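Local coordinates for protein C-domain type II peptide synthetase (Streptomyces globisporus, PDB 4ZNM) that is a condensation-domain protein of the free-standing, type II peptide synthetase kind, folded as two alpha/beta lobes, at residues L238-A243 and G403-D408; I232-G237 and T430-D435. All blocks are in the same frame, centred on the assembly; numbering follows the deposited sequence.

How the interactions relate
From the N terminus, the chain leaves edge strand 227-229, runs through 232-237 into 238-243, and begins strand 242-249 at the other edge of the same five-stranded sheet. About 160 residues later 403-408 returns to this start and closes the inner loop, interaction 1. After two more strands, 410-416 and 422-429, segment 430-435 meets 232-237 and closes the outer loop, interaction 2, which therefore encloses interaction 1. Their centres lie about 10 Å apart. The salt bridge from Arg234 NH1 to Asp408 OD2 joins the two directly, so the chain leading to strands 242-249 and 410-416 and to the C-terminal helix 435-454 is tied together at one end of the sheet.

Interaction 1 (L238-A243 and G403-D408); sequences LPKGTA and GSDIPD
Thr242, which has the most surface buried here, meets Ile406 and Ser404 with both branches of its side chain. Its chi1 of -57° sets OG1 beside the backbone N, where it accepts an almost straight bond from Ile406 N (3.0 Å, N-H...O 176°). The methyl CG2, anti to that nitrogen, packs 3.3 Å from Ser404 O and 3.8 Å from Ile406 CG1, the Thr242 and Ile406 side chains crossing at about a right angle. A beta-branched residue with one polar and one greasy arm suits this buried place. Gly403 N donates to Thr242 O (2.8 Å); having no side chain, this glycine lets the two backbones come close.

Lys240 crosses Asp405 at about a right angle. Bends at chi2 and chi4 carry its ammonium to OD1, which it meets at 2.8 Å on the syn side of the carboxylate, a salt bridge. The same nitrogen also donates to Ile406 O and Pro407 O, both 3.0 Å away, lying above each carbonyl plane. Lysine suits the place because its long, flexible chain ends in an ammonium with three N-H donors, one for each acceptor. One water links Asp405 OD1 to Thr242 OG1, and another joins Thr242 N to Gly403 O.

The loop 403-408 comes from strand 388-392 in the six-stranded sheet and leads to strand 410-416 in the five-stranded one. As the return limb of a lobe-to-lobe crossover, it is fastened to the start of edge strand 242-249, consistent with the two-lobed condensation-domain fold.

Interaction 2 (I232-G237 and T430-D435); sequences IPRSAG and TNRFKD
Ile232 and Arg432 meet where two loops come together at the end of the five-stranded sheet: 232-237, with a short 3-10 turn at 234-236, passes from one edge strand toward the other, and 430-435 leads from strand 422-429 into helix 435-454. A reciprocal pair of hydrogen bonds joins the two residues. Ile232 N donates to Arg432 O at 2.9 Å, and Arg432 NE returns a bond to Ile232 O at 2.8 Å, lying in the plane of that carbonyl. The latter bond is bent at the hydrogen (137°). Turns at chi2 (-61°) and chi3 bring NE back to Ile232 O, and arginine's length and flat head suit this curled path.

The isoleucine lays its aliphatic carbons on the backbone: CB is 3.5 Å from Asn431 O, and CD1 lies near Thr430 O. Over one face of the Arg432 guanidinium stands Arg234 N, 3.3 Å above the plane and offset toward the rim. Arg234 CB lies 3.6 Å from Arg432 NH1.

The two guanidinium groups stand nearly perpendicular, 85° apart, and the positive groups come within 3.5 Å, Arg234 NH2 to Arg432 NH1. A water accepts from Arg432 NH1. The Arg234 charge is met by Asp408, and this probably eases the repulsion. Further out, Thr230 OG1 accepts from Arg432 NH2, which would help hold that end of the buried arginine in place. One water donates to both Pro233 O and Asn431 O, each 2.9 Å from it.

Interaction 1 (L238-A243 and G403-D408)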
# COMPACT_ATOMS: atom_id res chain seq x y z
N LEU A 238 21.19 13.07 5.40
CA LEU A 238 20.07 13.98 5.66
C LEU A 238 19.00 13.25 6.46
O LEU A 238 18.87 12.04 6.37
CB LEU A 238 19.47 14.52 4.35
CG LEU A 238 20.39 15.36 3.45
CD1 LEU A 238 19.58 16.15 2.45
CD2 LEU A 238 21.28 16.29 4.25
N PRO A 239 18.22 14.01 7.24
CA PRO A 239 17.11 13.43 8.01
C PRO A 239 16.08 12.72 7.13
O PRO A 239 15.71 13.20 6.07
CB PRO A 239 16.49 14.65 8.70
CG PRO A 239 16.93 15.83 7.90
CD PRO A 239 18.30 15.47 7.42
N LYS A 240 15.62 11.57 7.61
CA LYS A 240 14.61 10.79 6.94
C LYS A 240 13.28 11.54 6.78
O LYS A 240 12.73 12.09 7.73
CB LYS A 240 14.37 9.51 7.73
CG LYS A 240 13.38 8.53 7.10
CD LYS A 240 13.93 7.94 5.79
CE LYS A 240 12.86 7.08 5.07
NZ LYS A 240 12.51 5.87 5.85
N GLY A 241 12.73 11.47 5.58
CA GLY A 241 11.38 11.92 5.33
C GLY A 241 10.88 11.30 4.05
O GLY A 241 11.67 10.90 3.20
N THR A 242 9.56 11.18 3.92
CA THR A 242 8.97 10.69 2.69
C THR A 242 7.91 11.68 2.21
O THR A 242 7.03 12.07 2.96
CB THR A 242 8.35 9.32 2.90
OG1 THR A 242 9.35 8.41 3.40
CG2 THR A 242 7.78 8.78 1.64
N ALA A 243 8.02 12.04 0.93
CA ALA A 243 7.05 12.90 0.29
C ALA A 243 6.28 12.07 -0.72
O ALA A 243 6.74 11.01 -1.14
CB ALA A 243 7.72 14.07 -0.39
N GLY A 403 5.01 12.64 4.82
CA GLY A 403 3.88 11.77 5.09
C GLY A 403 4.27 10.38 5.49
O GLY A 403 5.35 10.17 6.08
N SER A 404 3.41 9.42 5.15
CA SER A 404 3.67 8.02 5.50
C SER A 404 5.04 7.58 5.00
O SER A 404 5.46 7.90 3.89
CB SER A 404 2.60 7.10 4.94
OG SER A 404 1.29 7.45 5.37
N ASP A 405 5.75 6.88 5.86
CA ASP A 405 7.15 6.54 5.61
C ASP A 405 7.32 5.42 4.57
O ASP A 405 6.59 4.43 4.57
CB ASP A 405 7.77 6.16 6.97
CG ASP A 405 9.23 5.73 6.87
OD1 ASP A 405 10.12 6.60 7.06
OD2 ASP A 405 9.47 4.52 6.66
N ILE A 406 8.27 5.60 3.67
CA ILE A 406 8.81 4.52 2.85
C ILE A 406 10.18 4.16 3.42
O ILE A 406 11.08 5.00 3.40
CB ILE A 406 8.93 4.92 1.37
CG1 ILE A 406 7.56 5.14 0.76
CG2 ILE A 406 9.67 3.79 0.55
CD1 ILE A 406 7.64 5.74 -0.64
N PRO A 407 10.34 2.93 3.95
CA PRO A 407 11.56 2.59 4.70
C PRO A 407 12.84 2.93 3.95
O PRO A 407 13.76 3.54 4.54
CB PRO A 407 11.42 1.07 4.92
CG PRO A 407 9.94 0.87 5.00
CD PRO A 407 9.36 1.83 4.00
N ASP A 408 12.92 2.58 2.66
CA ASP A 408 14.15 2.84 1.89
C ASP A 408 13.93 2.56 0.42
O ASP A 408 14.29 1.51 -0.08
CB ASP A 408 15.31 1.98 2.45
CG ASP A 408 16.71 2.48 2.02
OD1 ASP A 408 16.84 3.28 1.07
OD2 ASP A 408 17.71 2.03 2.62
O HOH W 1 7.91 11.02 6.44
O HOH W 2 9.79 8.99 6.10

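Interaction 2 (I232-G237 and T430-D435)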
# COMPACT_ATOMS: atom_id res chain seq x y z
N ILE A 232 20.62 12.73 -3.92
CA ILE A 232 21.40 12.96 -2.72
C ILE A 232 21.86 11.60 -2.23
O ILE A 232 21.03 10.67 -2.07
CB ILE A 232 20.59 13.71 -1.64
CG1 ILE A 232 20.00 15.03 -2.18
CG2 ILE A 232 21.47 13.99 -0.44
CD1 ILE A 232 18.80 15.55 -1.39
N PRO A 233 23.18 11.45 -1.99
CA PRO A 233 23.65 10.14 -1.55
C PRO A 233 23.28 9.78 -0.14
O PRO A 233 23.06 10.63 0.73
CB PRO A 233 25.17 10.25 -1.68
CG PRO A 233 25.47 11.69 -1.54
CD PRO A 233 24.29 12.39 -2.20
N ARG A 234 23.19 8.49 0.07
CA ARG A 234 22.97 7.90 1.36
C ARG A 234 23.93 8.50 2.39
O ARG A 234 23.51 8.90 3.47
CB ARG A 234 23.14 6.37 1.22
CG ARG A 234 22.61 5.57 2.38
CD ARG A 234 22.83 4.04 2.14
NE ARG A 234 22.05 3.29 3.11
CZ ARG A 234 20.77 2.96 2.94
NH1 ARG A 234 20.13 2.30 3.90
NH2 ARG A 234 20.14 3.28 1.81
N SER A 235 25.21 8.60 2.03
CA SER A 235 26.24 9.11 2.95
C SER A 235 26.08 10.59 3.36
O SER A 235 26.69 11.03 4.31
CB SER A 235 27.65 8.91 2.34
OG SER A 235 27.76 9.55 1.07
N ALA A 236 25.24 11.36 2.67
CA ALA A 236 25.05 12.74 3.10
C ALA A 236 24.31 12.76 4.45
O ALA A 236 24.35 13.74 5.17
CB ALA A 236 24.28 13.53 2.06
N GLY A 237 23.64 11.66 4.78
CA GLY A 237 23.00 11.57 6.09
C GLY A 237 21.92 12.60 6.42
O GLY A 237 21.75 12.98 7.58
N THR A 430 12.80 12.18 0.87
CA THR A 430 13.27 13.53 0.59
C THR A 430 14.73 13.72 0.98
O THR A 430 15.38 14.68 0.54
CB THR A 430 12.39 14.56 1.32
OG1 THR A 430 12.24 14.17 2.69
CG2 THR A 430 11.03 14.59 0.71
N ASN A 431 15.28 12.80 1.76
CA ASN A 431 16.72 12.77 2.00
C ASN A 431 17.52 12.18 0.82
O ASN A 431 18.74 12.10 0.87
CB ASN A 431 17.03 11.98 3.27
CG ASN A 431 16.33 10.66 3.31
OD1 ASN A 431 15.12 10.60 3.17
ND2 ASN A 431 17.08 9.59 3.52
N ARG A 432 16.84 11.79 -0.26
CA ARG A 432 17.51 11.15 -1.38
C ARG A 432 17.09 11.76 -2.70
O ARG A 432 17.86 11.81 -3.63
CB ARG A 432 17.21 9.65 -1.40
CG ARG A 432 17.74 8.86 -0.19
CD ARG A 432 19.28 8.91 -0.03
NE ARG A 432 20.01 8.26 -1.10
CZ ARG A 432 20.26 6.96 -1.16
NH1 ARG A 432 19.82 6.15 -0.21
NH2 ARG A 432 20.94 6.46 -2.19
N PHE A 433 15.84 12.22 -2.80
CA PHE A 433 15.35 12.79 -4.05
C PHE A 433 14.77 14.16 -3.86
O PHE A 433 14.04 14.40 -2.90
CB PHE A 433 14.27 11.90 -4.69
CG PHE A 433 14.82 10.70 -5.41
CD1 PHE A 433 15.42 10.86 -6.66
CD2 PHE A 433 14.74 9.43 -4.86
CE1 PHE A 433 15.92 9.75 -7.35
CE2 PHE A 433 15.23 8.32 -5.52
CZ PHE A 433 15.82 8.48 -6.79
N LYS A 434 15.06 15.03 -4.81
CA LYS A 434 14.37 16.30 -4.97
C LYS A 434 13.00 16.13 -5.61
O LYS A 434 12.79 15.23 -6.45
CB LYS A 434 15.21 17.24 -5.81
CG LYS A 434 16.47 17.71 -5.12
CD LYS A 434 17.49 18.14 -6.15
CE LYS A 434 18.36 19.28 -5.65
NZ LYS A 434 19.75 19.16 -6.16
N ASP A 435 12.07 17.02 -5.25
CA ASP A 435 10.68 16.94 -5.74
C ASP A 435 10.57 17.03 -7.26
O ASP A 435 9.75 16.36 -7.88
CB ASP A 435 9.83 18.05 -5.12
CG ASP A 435 9.75 17.94 -3.60
OD1 ASP A 435 9.74 16.81 -3.08
OD2 ASP A 435 9.72 19.00 -2.93
O HOH W 3 21.06 11.70 2.50
O HOH W 4 20.39 3.29 -0.68